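Local coordinates for protein 2-ON-2 hemoglobin (Agrobacterium tumefaciens, PDB 2XYK) that binds heme and, like other group II truncated hemoglobins, probably binds oxygen, at residues 19-24 against 99-104. Sequence-based numbering, arbitrary orientation.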
loop_
_atom_site.group_PDB
_atom_site.type_symbol
_atom_site.label_atom_id
_atom_site.label_comp_id
_atom_site.label_asym_id
_atom_site.label_seq_id
_atom_site.Cartn_x
_atom_site.Cartn_y
_atom_site.Cartn_z
ATOM N N ARG A 19 -6.670 5.635 6.018
ATOM C CA ARG A 19 -8.006 5.157 5.646
ATOM C C ARG A 19 -8.376 5.561 4.206
ATOM O O ARG A 19 -8.873 4.735 3.443
ATOM C CB ARG A 19 -9.085 5.665 6.634
ATOM C CG ARG A 19 -9.043 5.003 8.034
ATOM C CD ARG A 19 -10.452 4.946 8.690
ATOM N NE ARG A 19 -10.416 5.196 10.139
ATOM C CZ ARG A 19 -10.536 4.275 11.110
ATOM N NH1 ARG A 19 -10.681 2.980 10.834
ATOM N NH2 ARG A 19 -10.490 4.661 12.388
ATOM N N ALA A 20 -8.155 6.835 3.842
ATOM C CA ALA A 20 -8.527 7.323 2.497
ATOM C C ALA A 20 -7.588 6.738 1.438
ATOM O O ALA A 20 -8.009 6.363 0.329
ATOM C CB ALA A 20 -8.506 8.859 2.445
ATOM N N LEU A 21 -6.303 6.668 1.789
ATOM C CA LEU A 21 -5.306 6.116 0.885
ATOM C C LEU A 21 -5.668 4.682 0.502
ATOM O O LEU A 21 -5.738 4.355 -0.667
ATOM C CB LEU A 21 -3.906 6.172 1.508
ATOM C CG LEU A 21 -2.761 5.534 0.710
ATOM C CD1 LEU A 21 -2.440 6.295 -0.602
ATOM C CD2 LEU A 21 -1.542 5.481 1.597
ATOM N N THR A 22 -5.891 3.837 1.500
ATOM C CA THR A 22 -6.085 2.411 1.273
ATOM C C THR A 22 -7.435 2.159 0.570
ATOM O O THR A 22 -7.526 1.292 -0.292
ATOM C CB THR A 22 -5.977 1.636 2.610
ATOM O OG1 THR A 22 -4.732 1.972 3.247
ATOM C CG2 THR A 22 -6.001 0.130 2.392
ATOM N N ARG A 23 -8.469 2.924 0.951
ATOM C CA ARG A 23 -9.782 2.857 0.304
ATOM C C ARG A 23 -9.695 3.206 -1.156
ATOM O O ARG A 23 -10.267 2.495 -1.983
ATOM C CB ARG A 23 -10.826 3.760 0.981
ATOM C CG ARG A 23 -12.269 3.717 0.366
ATOM C CD ARG A 23 -13.001 2.387 0.649
ATOM N NE ARG A 23 -12.905 2.002 2.056
ATOM C CZ ARG A 23 -13.837 2.208 2.986
ATOM N NH1 ARG A 23 -14.999 2.792 2.692
ATOM N NH2 ARG A 23 -13.607 1.814 4.230
ATOM N N ARG A 24 -9.024 4.321 -1.472
ATOM C CA ARG A 24 -8.903 4.766 -2.854
ATOM C C ARG A 24 -8.071 3.789 -3.702
ATOM O O ARG A 24 -8.338 3.632 -4.887
ATOM C CB ARG A 24 -8.295 6.182 -2.922
ATOM C CG ARG A 24 -8.239 6.792 -4.345
ATOM C CD ARG A 24 -9.674 6.881 -4.962
ATOM N NE ARG A 24 -9.688 7.520 -6.286
ATOM C CZ ARG A 24 -10.603 7.313 -7.235
ATOM N NH1 ARG A 24 -11.589 6.446 -7.050
ATOM N NH2 ARG A 24 -10.512 7.968 -8.390
ATOM N N ARG A 99 -1.599 6.799 -7.926
ATOM C CA ARG A 99 -2.790 7.631 -8.059
ATOM C C ARG A 99 -3.541 7.807 -6.746
ATOM O O ARG A 99 -4.075 8.889 -6.487
ATOM C CB ARG A 99 -3.755 7.069 -9.118
ATOM C CG ARG A 99 -4.864 8.037 -9.470
ATOM C CD ARG A 99 -5.483 7.800 -10.845
ATOM N NE ARG A 99 -6.827 8.381 -10.861
ATOM C CZ ARG A 99 -7.744 8.184 -11.813
ATOM N NH1 ARG A 99 -7.494 7.405 -12.869
ATOM N NH2 ARG A 99 -8.937 8.766 -11.700
ATOM N N ALA A 100 -3.616 6.738 -5.950
ATOM C CA ALA A 100 -4.246 6.826 -4.642
ATOM C C ALA A 100 -3.507 7.807 -3.735
ATOM O O ALA A 100 -4.154 8.594 -3.035
ATOM C CB ALA A 100 -4.394 5.436 -3.987
ATOM N N MET A 101 -2.172 7.770 -3.763
ATOM C CA MET A 101 -1.318 8.720 -3.003
ATOM C C MET A 101 -1.518 10.150 -3.465
ATOM O O MET A 101 -1.696 11.055 -2.647
ATOM C CB MET A 101 0.177 8.446 -3.211
ATOM C CG MET A 101 0.769 7.299 -2.488
ATOM S SD MET A 101 2.566 7.545 -2.493
ATOM C CE MET A 101 2.671 8.480 -1.007
ATOM N N ASP A 102 -1.440 10.346 -4.781
ATOM C CA ASP A 102 -1.550 11.698 -5.391
ATOM C C ASP A 102 -2.876 12.315 -4.983
ATOM O O ASP A 102 -2.948 13.517 -4.746
ATOM C CB ASP A 102 -1.442 11.652 -6.942
ATOM C CG ASP A 102 -0.003 11.366 -7.447
ATOM O OD1 ASP A 102 0.968 11.513 -6.669
ATOM O OD2 ASP A 102 0.159 10.985 -8.642
ATOM N N GLU A 103 -3.930 11.489 -4.888
ATOM C CA GLU A 103 -5.259 12.000 -4.568
ATOM C C GLU A 103 -5.535 12.217 -3.076
ATOM O O GLU A 103 -6.481 12.921 -2.732
ATOM C CB GLU A 103 -6.349 11.111 -5.199
ATOM C CG GLU A 103 -6.594 11.392 -6.687
ATOM C CD GLU A 103 -7.356 10.248 -7.379
ATOM O OE1 GLU A 103 -8.113 9.521 -6.680
ATOM O OE2 GLU A 103 -7.186 10.089 -8.615
ATOM N N THR A 104 -4.735 11.617 -2.188
ATOM C CA THR A 104 -5.075 11.609 -0.742
ATOM C C THR A 104 -3.983 12.244 0.135
ATOM O O THR A 104 -4.217 12.503 1.320
ATOM C CB THR A 104 -5.401 10.167 -0.187
ATOM O OG1 THR A 104 -4.258 9.315 -0.330
ATOM C CG2 THR A 104 -6.595 9.543 -0.891
#
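Arg-24 of helix 14-31 sits as a knob among Arg-99, Ala-100, Glu-103 and Thr-104 of helix 87-104, a knob-into-hole fit. Its CB lies 4.1 Å from the CB of Ala-100, and CG, anti to the backbone N (chi1 -175°), passes over the CA of Ala-100 at 4.0 Å. The chain bends at chi2, and CD then runs close to OE1 of Glu-103. NE gives that oxygen a nearly straight hydrogen bond of 2.6 Å (Arg-24 NE to Glu-103 OE1), close to the guanidinium plane and nearly along the acceptor's C-O axis; NH2 adds a weak, bent bond to the same atom. NH1 forms a salt bridge with Glu-27, further along the same helix. On the other carboxylate oxygen, OE2 of Glu-103, Arg-99 NE donates at 2.8 Å, one turn earlier on the same helix, so that Glu-103 bridges two arginines in a salt-bridge network, their guanidinium planes 79° apart. The 2-on-2 globin fold stacks two antiparallel helix pairs, B/E and G/H; here helix 14-31 (B) meets helix 87-104 (G), joining one pair to the other, the short segments running at 142° with axes 8.6 Å apart. Deeper in, Leu-21 lays CD1 against the backbone of Ala-100 and Met-101, 3.5 Å from Met-101 N; the same side chain also touches Leu-57 of helix 47-60. Thr-104 crosses Leu-21 at about a right angle; its OG1 is tied back to Ala-100 O (2.8 Å), and its methyl CG2 packs on Ala-20, 3.9 Å from CB.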